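Long-range contacts in signal recognition particle receptor FtsY (Sulfolobus acidocaldarius, PDB 5L3W), which belongs to the SRP54-type family as receptor of the signal recognition particle, joining a helical bundle to a P-loop nucleotide-binding domain that holds GDP here: residues 252-257 with 279-284; 228-233 with 256-261; 89-94 with 272-277. All blocks are in the same frame, centred on the assembly; numbering follows the deposited sequence.

Contact 1 of 3, residues 252-257 with 279-284; sequences YDAVIL and PVVYMG. With GDP (guanosine-5'-diphosphate), chain B.
The methyl CD1 of Ile256 comes obliquely at the Tyr282 ring and lies 4.1 Å from Tyr282 CB. Further out the ring packs on Leu292 and Pro294 of the next strand, and its hydroxyl OH is hydrogen-bonded to Leu100 N. The other ring, that of Tyr252, lies away from strand 280-284, against its own segment, with the backbone N of Ala254 at its edge and in plane.

The two parallel strands share four backbone hydrogen bonds whose spacing is uneven. Val255 N donates to Pro279 O (2.8 Å) and Val255 O accepts from Val281 N, which pairs Val255 with Val280. The next bonds, from Leu257 N to Tyr282 O (3.3 Å) and from Gly284 N to Leu257 O (2.7 Å), pair Leu257 with Met283 instead. The strand 280-284 therefore carries one extra residue, a beta bulge at Val281, whose psi of -34° departs from the extended form. Val281 CG1 lies 3.8 Å from Ala254 CB, and Val281 CG2 lies 3.4 Å from Val255 O.

On the face of the sheet holding Val255, Leu257, Val280 and Met283, Leu257 crosses Val280 at about a right angle. With its CG anti to the carbonyl carbon (chi1 -64°), Leu257 places that atom 3.8 Å from Val280 CG1. Where the strands end, Gly284 C comes within 3.0 Å of GDP O6, an approach made without any side chain in the way.

Neighbouring parallel strands linked through helix 267-275 form a right-handed beta-alpha-beta crossover, the building unit of P-loop nucleotide-binding folds, with the guanine base held at the carboxyl ends of the strands.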
# COMPACT_ATOMS: atom_id res chain seq x y z
N TYR A 252 4.29 12.11 6.12
CA TYR A 252 3.77 10.79 6.44
C TYR A 252 4.76 9.76 5.92
O TYR A 252 5.66 10.08 5.14
CB TYR A 252 2.39 10.56 5.83
CG TYR A 252 2.38 10.73 4.33
CD1 TYR A 252 2.14 11.97 3.77
CD2 TYR A 252 2.63 9.66 3.48
CE1 TYR A 252 2.15 12.15 2.40
CE2 TYR A 252 2.63 9.82 2.10
CZ TYR A 252 2.39 11.08 1.57
OH TYR A 252 2.38 11.28 0.22
N ASP A 253 4.57 8.51 6.34
CA ASP A 253 5.54 7.46 6.08
C ASP A 253 5.14 6.49 4.97
O ASP A 253 6.02 5.91 4.34
CB ASP A 253 5.79 6.65 7.36
CG ASP A 253 6.05 7.54 8.57
OD1 ASP A 253 6.98 8.38 8.53
OD2 ASP A 253 5.30 7.41 9.57
N ALA A 254 3.85 6.27 4.75
CA ALA A 254 3.42 5.21 3.85
C ALA A 254 2.02 5.50 3.37
O ALA A 254 1.31 6.34 3.94
CB ALA A 254 3.49 3.84 4.53
N VAL A 255 1.62 4.79 2.32
CA VAL A 255 0.34 4.99 1.65
C VAL A 255 -0.44 3.68 1.69
O VAL A 255 0.16 2.60 1.59
CB VAL A 255 0.57 5.46 0.20
CG1 VAL A 255 -0.70 5.35 -0.67
CG2 VAL A 255 1.15 6.88 0.19
N ILE A 256 -1.75 3.76 1.84
CA ILE A 256 -2.64 2.64 1.53
C ILE A 256 -3.56 3.07 0.40
O ILE A 256 -4.29 4.06 0.54
CB ILE A 256 -3.44 2.17 2.75
CG1 ILE A 256 -2.49 1.53 3.79
CG2 ILE A 256 -4.53 1.15 2.32
CD1 ILE A 256 -3.19 1.02 5.03
N LEU A 257 -3.53 2.32 -0.70
CA LEU A 257 -4.36 2.58 -1.86
C LEU A 257 -5.66 1.81 -1.72
O LEU A 257 -5.66 0.58 -1.61
CB LEU A 257 -3.64 2.16 -3.14
CG LEU A 257 -2.36 2.90 -3.53
CD1 LEU A 257 -1.83 2.31 -4.83
CD2 LEU A 257 -2.67 4.39 -3.68
N PRO A 279 6.17 4.59 0.12
CA PRO A 279 5.76 3.22 -0.20
C PRO A 279 4.27 2.98 -0.04
O PRO A 279 3.63 3.53 0.86
CB PRO A 279 6.56 2.36 0.79
CG PRO A 279 6.99 3.31 1.92
CD PRO A 279 7.15 4.66 1.23
N VAL A 280 3.72 2.13 -0.91
CA VAL A 280 2.38 1.59 -0.74
C VAL A 280 2.48 0.28 0.02
O VAL A 280 3.07 -0.68 -0.47
CB VAL A 280 1.69 1.38 -2.09
CG1 VAL A 280 0.32 0.75 -1.89
CG2 VAL A 280 1.57 2.70 -2.82
N VAL A 281 1.88 0.22 1.21
CA VAL A 281 2.11 -0.92 2.10
C VAL A 281 0.92 -1.88 2.11
O VAL A 281 1.10 -3.09 2.19
CB VAL A 281 2.47 -0.44 3.53
CG1 VAL A 281 3.84 0.23 3.52
CG2 VAL A 281 1.45 0.56 4.05
N TYR A 282 -0.30 -1.37 1.97
CA TYR A 282 -1.45 -2.25 1.79
C TYR A 282 -2.36 -1.67 0.72
O TYR A 282 -2.23 -0.51 0.34
CB TYR A 282 -2.23 -2.48 3.10
CG TYR A 282 -1.41 -3.23 4.12
CD1 TYR A 282 -1.40 -4.61 4.15
CD2 TYR A 282 -0.60 -2.55 5.02
CE1 TYR A 282 -0.62 -5.30 5.06
CE2 TYR A 282 0.18 -3.23 5.94
CZ TYR A 282 0.18 -4.60 5.95
OH TYR A 282 0.96 -5.27 6.86
N MET A 283 -3.27 -2.52 0.23
CA MET A 283 -4.22 -2.15 -0.81
C MET A 283 -5.60 -2.64 -0.42
O MET A 283 -5.79 -3.81 -0.10
CB MET A 283 -3.83 -2.75 -2.17
CG MET A 283 -2.40 -2.47 -2.60
SD MET A 283 -2.03 -3.01 -4.28
CE MET A 283 -2.18 -4.80 -4.17
N GLY A 284 -6.57 -1.72 -0.44
CA GLY A 284 -7.96 -2.10 -0.28
C GLY A 284 -8.48 -2.67 -1.59
O GLY A 284 -8.27 -2.09 -2.66
PB GDP B . -14.36 8.17 4.16
O1B GDP B . -14.20 7.61 5.55
O2B GDP B . -13.06 8.81 3.73
O3B GDP B . -15.43 9.23 4.11
O3A GDP B . -14.65 6.95 3.16
PA GDP B . -15.46 5.61 3.54
O1A GDP B . -14.71 4.70 4.49
O2A GDP B . -16.83 5.96 4.08
O5' GDP B . -15.58 4.92 2.10
C5' GDP B . -16.36 5.54 1.06
C4' GDP B . -16.86 4.46 0.11
O4' GDP B . -15.75 3.84 -0.54
C3' GDP B . -17.58 3.37 0.90
O3' GDP B . -18.82 3.00 0.29
C2' GDP B . -16.62 2.20 0.87
O2' GDP B . -17.31 0.95 0.91
C1' GDP B . -15.86 2.42 -0.43
N9 GDP B . -14.55 1.75 -0.38
C8 GDP B . -13.56 1.97 0.52
N7 GDP B . -12.50 1.15 0.29
C5 GDP B . -12.81 0.40 -0.79
C6 GDP B . -12.13 -0.65 -1.59
O6 GDP B . -10.99 -1.05 -1.31
N1 GDP B . -12.80 -1.17 -2.63
C2 GDP B . -14.04 -0.77 -2.97
N2 GDP B . -14.64 -1.36 -4.04
N3 GDP B . -14.71 0.19 -2.28
C4 GDP B . -14.15 0.80 -1.22

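Contact 2 of 3, residues 228-233 with 256-261; sequences ILILDS and ILTKVD. With GDP (guanosine-5'-diphosphate), chain B.
Asp232 and Lys259 are brought together by two torsions: CG of Asp232 stands anti to its own backbone N (chi1 -170°), and the lysine chain, with CG beside its backbone N, runs extended from there to its tip. The salt bridge between Lys259 NZ and Asp232 OD2 is 2.9 Å long, but the ammonium arrives well above the carboxylate plane, 58° out of it. Asp232 OD1 is taken up by Leu234 N, and Lys259 NZ also binds Gly121 O, so both ends of the bridge are tied a second time.

On its way the lysine chain passes over a face of the GDP base, with Lys259 CG 3.8 Å from GDP C5. Lys259 N donates to GDP O6 (3.0 Å). Farther along the same edge of the base, Asp261 uses both carboxylate oxygens, Asp261 OD1 accepting from GDP N1 and Asp261 OD2 from GDP N2 at 2.8 Å, the latter nearly straight. Thr258, Lys259, Val260 and Asp261 fit the TKxD guanine-recognition motif of this GTPase family.

Ser233 binds the last residue of strand 254-258: both Ser233 N and Ser233 OG donate to Thr258 O, the hydroxyl at 2.9 Å, so this one carbonyl is gripped twice. Thr258 OG1 in turn is hydrogen-bonded to Val122 O.

Parallel pairing matches Ile230, Leu231 and Asp232 with Ile256, Leu257 and Thr258. Ile230 CG2 lies 3.6 Å from Thr258 CG2, and Ile228 CG2 is 3.8 Å from Ile256 CG1.

Strand 226-232 is thus flanked by strand 112-117, on which Ile228 and Ile230 pack, and by strand 254-258; helix 236-249 covers Leu229 and Leu231 and connects the two strands of this contact.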
# COMPACT_ATOMS: atom_id res chain seq x y z
N ILE A 228 0.15 7.12 8.03
CA ILE A 228 -0.34 6.51 6.81
C ILE A 228 -1.30 7.46 6.11
O ILE A 228 -2.28 7.92 6.71
CB ILE A 228 -1.03 5.16 7.08
CG1 ILE A 228 -0.03 4.17 7.66
CG2 ILE A 228 -1.65 4.64 5.80
CD1 ILE A 228 -0.64 2.88 8.12
N LEU A 229 -1.03 7.74 4.84
CA LEU A 229 -1.96 8.46 3.98
C LEU A 229 -2.83 7.48 3.22
O LEU A 229 -2.35 6.46 2.71
CB LEU A 229 -1.18 9.35 3.01
CG LEU A 229 -1.99 10.15 2.00
CD1 LEU A 229 -2.98 11.12 2.69
CD2 LEU A 229 -1.03 10.90 1.09
N ILE A 230 -4.12 7.78 3.16
CA ILE A 230 -5.09 6.96 2.44
C ILE A 230 -5.42 7.68 1.13
O ILE A 230 -5.79 8.86 1.15
CB ILE A 230 -6.38 6.75 3.26
CG1 ILE A 230 -6.06 6.28 4.68
CG2 ILE A 230 -7.29 5.76 2.56
CD1 ILE A 230 -5.55 4.87 4.72
N LEU A 231 -5.30 6.97 0.02
CA LEU A 231 -5.53 7.55 -1.30
C LEU A 231 -6.42 6.63 -2.11
O LEU A 231 -6.25 5.41 -2.07
CB LEU A 231 -4.22 7.78 -2.06
CG LEU A 231 -3.21 8.78 -1.51
CD1 LEU A 231 -2.04 8.79 -2.46
CD2 LEU A 231 -3.84 10.17 -1.42
N ASP A 232 -7.37 7.22 -2.84
CA ASP A 232 -8.20 6.53 -3.83
C ASP A 232 -7.34 6.17 -5.04
O ASP A 232 -6.89 7.07 -5.76
CB ASP A 232 -9.34 7.46 -4.23
CG ASP A 232 -10.42 6.78 -5.07
OD1 ASP A 232 -10.10 5.90 -5.91
OD2 ASP A 232 -11.60 7.14 -4.90
N SER A 233 -7.12 4.87 -5.29
CA SER A 233 -6.26 4.49 -6.41
C SER A 233 -6.80 4.96 -7.75
O SER A 233 -6.04 4.99 -8.73
CB SER A 233 -6.03 2.98 -6.47
OG SER A 233 -7.21 2.28 -6.74
N ILE A 256 -1.75 3.76 1.84
CA ILE A 256 -2.64 2.64 1.53
C ILE A 256 -3.56 3.07 0.40
O ILE A 256 -4.29 4.06 0.54
CB ILE A 256 -3.44 2.17 2.75
CG1 ILE A 256 -2.49 1.53 3.79
CG2 ILE A 256 -4.53 1.15 2.32
CD1 ILE A 256 -3.19 1.02 5.03
N LEU A 257 -3.53 2.32 -0.70
CA LEU A 257 -4.36 2.58 -1.86
C LEU A 257 -5.66 1.81 -1.72
O LEU A 257 -5.66 0.58 -1.61
CB LEU A 257 -3.64 2.16 -3.14
CG LEU A 257 -2.36 2.90 -3.53
CD1 LEU A 257 -1.83 2.31 -4.83
CD2 LEU A 257 -2.67 4.39 -3.68
N THR A 258 -6.78 2.52 -1.77
CA THR A 258 -8.09 1.90 -1.69
C THR A 258 -8.65 1.76 -3.09
O THR A 258 -8.16 2.39 -4.03
CB THR A 258 -9.04 2.72 -0.83
OG1 THR A 258 -9.34 3.94 -1.51
CG2 THR A 258 -8.37 3.06 0.50
N LYS A 259 -9.67 0.91 -3.21
CA LYS A 259 -10.42 0.70 -4.44
C LYS A 259 -9.57 0.12 -5.56
O LYS A 259 -9.91 0.27 -6.75
CB LYS A 259 -11.10 2.00 -4.90
CG LYS A 259 -12.13 2.51 -3.91
CD LYS A 259 -12.56 3.92 -4.20
CE LYS A 259 -13.41 4.46 -3.05
NZ LYS A 259 -13.26 5.93 -2.90
N VAL A 260 -8.48 -0.57 -5.22
CA VAL A 260 -7.64 -1.18 -6.25
C VAL A 260 -8.43 -2.25 -7.00
O VAL A 260 -8.15 -2.51 -8.18
CB VAL A 260 -6.33 -1.74 -5.64
CG1 VAL A 260 -5.47 -2.36 -6.71
CG2 VAL A 260 -5.52 -0.62 -5.00
N ASP A 261 -9.45 -2.85 -6.37
CA ASP A 261 -10.30 -3.81 -7.06
C ASP A 261 -11.10 -3.19 -8.21
O ASP A 261 -11.50 -3.90 -9.13
CB ASP A 261 -11.27 -4.46 -6.07
CG ASP A 261 -12.09 -3.43 -5.32
OD1 ASP A 261 -11.49 -2.64 -4.55
OD2 ASP A 261 -13.33 -3.38 -5.51
PB GDP B . -14.36 8.17 4.16
O1B GDP B . -14.20 7.61 5.55
O2B GDP B . -13.06 8.81 3.73
O3B GDP B . -15.43 9.23 4.11
O3A GDP B . -14.65 6.95 3.16
PA GDP B . -15.46 5.61 3.54
O1A GDP B . -14.71 4.70 4.49
O2A GDP B . -16.83 5.96 4.08
O5' GDP B . -15.58 4.92 2.10
C5' GDP B . -16.36 5.54 1.06
C4' GDP B . -16.86 4.46 0.11
O4' GDP B . -15.75 3.84 -0.54
C3' GDP B . -17.58 3.37 0.90
O3' GDP B . -18.82 3.00 0.29
C2' GDP B . -16.62 2.20 0.87
O2' GDP B . -17.31 0.95 0.91
C1' GDP B . -15.86 2.42 -0.43
N9 GDP B . -14.55 1.75 -0.38
C8 GDP B . -13.56 1.97 0.52
N7 GDP B . -12.50 1.15 0.29
C5 GDP B . -12.81 0.40 -0.79
C6 GDP B . -12.13 -0.65 -1.59
O6 GDP B . -10.99 -1.05 -1.31
N1 GDP B . -12.80 -1.17 -2.63
C2 GDP B . -14.04 -0.77 -2.97
N2 GDP B . -14.64 -1.36 -4.04
N3 GDP B . -14.71 0.19 -2.28
C4 GDP B . -14.15 0.80 -1.22

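Contact 3 of 3, residues 89-94 with 272-277; sequences TEILTK and LAYELK
Lys94 NZ reaches across and donates to Ala273 O, in the last turn of helix 267-275, at 2.9 Å, and to Leu276 O just beyond it, at 3.0 Å. In both bonds the ammonium stands above the carbonyl plane, by 35° and 43°. It also binds Ile91 O in its own segment, so a single amine gathers three backbone oxygens at or just past the C-terminal ends of two helices, whose partial negative charge would probably favour the ammonium. A water held by Tyr274 O makes a further, weak bond to Lys94 NZ.

Beside the ammonium lies a small apolar patch. Leu92 CD2 rests 3.6 Å from Ala273 CB, and Ile91 CD1 slants against the Tyr274 ring, 3.4 Å from Tyr274 CD1.

Lys94 leaves helix 73-93 with positive phi, and a bend at chi2 (-52°) directs its chain to the carbonyls. Leu92 is steadied from outside by Phe295 and Phe300, and the backbone of Leu92 is hydrogen-bonded to that of Val280. Tyr274 packs on Glu52 and Val53 of helix 51-66. Such a meeting of bundle helices with the GTPase fold is consistent with the N-G interface of SRP-type NG domains.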
# COMPACT_ATOMS: atom_id res chain seq x y z
N THR A 89 7.52 -4.30 -7.65
CA THR A 89 7.88 -4.10 -6.25
C THR A 89 8.58 -2.77 -6.03
O THR A 89 8.30 -2.06 -5.06
CB THR A 89 8.79 -5.25 -5.77
OG1 THR A 89 8.05 -6.48 -5.79
CG2 THR A 89 9.31 -4.98 -4.35
N GLU A 90 9.51 -2.43 -6.93
CA GLU A 90 10.18 -1.14 -6.84
C GLU A 90 9.19 0.02 -7.03
O GLU A 90 9.27 1.03 -6.32
CB GLU A 90 11.30 -1.09 -7.88
CG GLU A 90 12.04 0.22 -7.91
CD GLU A 90 13.15 0.20 -8.94
OE1 GLU A 90 13.05 -0.61 -9.90
OE2 GLU A 90 14.12 0.98 -8.79
N ILE A 91 8.26 -0.11 -7.98
CA ILE A 91 7.25 0.93 -8.22
C ILE A 91 6.42 1.18 -6.95
O ILE A 91 6.23 2.33 -6.54
CB ILE A 91 6.33 0.52 -9.39
CG1 ILE A 91 7.10 0.24 -10.67
CG2 ILE A 91 5.28 1.60 -9.67
CD1 ILE A 91 7.86 1.38 -11.10
N LEU A 92 5.92 0.12 -6.34
CA LEU A 92 4.93 0.27 -5.27
C LEU A 92 5.54 0.57 -3.91
O LEU A 92 5.02 1.41 -3.18
CB LEU A 92 4.09 -1.00 -5.17
CG LEU A 92 3.20 -1.19 -6.39
CD1 LEU A 92 2.97 -2.65 -6.51
CD2 LEU A 92 1.90 -0.45 -6.18
N THR A 93 6.59 -0.15 -3.54
CA THR A 93 7.14 -0.07 -2.19
C THR A 93 8.43 0.73 -2.10
O THR A 93 8.90 0.99 -1.00
CB THR A 93 7.44 -1.47 -1.64
OG1 THR A 93 8.64 -1.96 -2.26
CG2 THR A 93 6.32 -2.42 -1.96
N LYS A 94 9.03 1.10 -3.23
CA LYS A 94 10.36 1.73 -3.25
C LYS A 94 11.39 0.86 -2.53
O LYS A 94 12.37 1.37 -1.97
CB LYS A 94 10.34 3.13 -2.63
CG LYS A 94 9.06 3.93 -2.81
CD LYS A 94 8.63 4.01 -4.26
CE LYS A 94 7.42 4.89 -4.39
NZ LYS A 94 6.83 4.74 -5.73
N LEU A 272 -0.29 5.31 -10.83
CA LEU A 272 -0.34 6.25 -9.71
C LEU A 272 0.85 6.05 -8.78
O LEU A 272 1.52 7.02 -8.40
CB LEU A 272 -1.64 6.06 -8.94
CG LEU A 272 -1.77 6.95 -7.70
CD1 LEU A 272 -1.97 8.38 -8.16
CD2 LEU A 272 -2.95 6.48 -6.85
N ALA A 273 1.12 4.80 -8.40
CA ALA A 273 2.19 4.51 -7.45
C ALA A 273 3.55 4.98 -7.93
O ALA A 273 4.38 5.41 -7.12
CB ALA A 273 2.24 3.01 -7.16
N TYR A 274 3.79 4.92 -9.24
CA TYR A 274 5.08 5.35 -9.77
C TYR A 274 5.38 6.79 -9.40
O TYR A 274 6.54 7.15 -9.17
CB TYR A 274 5.11 5.19 -11.29
CG TYR A 274 6.44 5.48 -11.94
CD1 TYR A 274 7.57 4.73 -11.63
CD2 TYR A 274 6.58 6.49 -12.88
CE1 TYR A 274 8.80 4.97 -12.24
CE2 TYR A 274 7.80 6.73 -13.50
CZ TYR A 274 8.90 5.97 -13.18
OH TYR A 274 10.12 6.21 -13.78
N GLU A 275 4.35 7.64 -9.38
CA GLU A 275 4.55 9.05 -9.09
C GLU A 275 4.50 9.35 -7.60
O GLU A 275 4.91 10.44 -7.20
CB GLU A 275 3.49 9.90 -9.81
CG GLU A 275 3.15 9.36 -11.19
CD GLU A 275 3.01 10.46 -12.21
OE1 GLU A 275 3.46 11.58 -11.93
OE2 GLU A 275 2.43 10.20 -13.29
N LEU A 276 4.02 8.42 -6.78
CA LEU A 276 4.13 8.55 -5.33
C LEU A 276 5.59 8.42 -4.90
O LEU A 276 6.38 7.70 -5.51
CB LEU A 276 3.27 7.50 -4.62
CG LEU A 276 1.78 7.67 -4.95
CD1 LEU A 276 0.89 6.57 -4.36
CD2 LEU A 276 1.32 9.06 -4.50
N LYS A 277 5.94 9.15 -3.85
CA LYS A 277 7.27 9.11 -3.28
C LYS A 277 7.38 8.17 -2.08
O LYS A 277 8.48 7.67 -1.82
CB LYS A 277 7.69 10.53 -2.90
CG LYS A 277 7.93 11.40 -4.14
CD LYS A 277 7.80 12.89 -3.86
CE LYS A 277 9.03 13.42 -3.17
NZ LYS A 277 8.97 14.90 -3.00
O HOH W 1 8.60 5.76 -8.34

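In the fold
Contacts 1 and 2 are both buried and share strand 254-258, with Ile256 and Leu257 serving both sides; together they bring three neighbouring parallel strands into one sheet. Their chemistry differs: contact 1 is almost wholly backbone bonds and apolar side chains, whereas contact 2 adds a salt bridge and the polar recognition of GDP. The two contacts are joined by a probable bond from Val260 N to Gly284 O, and both touch GDP. Contact 3 is only partly buried and joins helices instead, by a lysine among carbonyls beside a small apolar patch. It touches both others: Leu272 CD2 packs on Leu257 CD2, and Leu92 O probably accepts from Val280 N, tying helix 73-93 to the sheet.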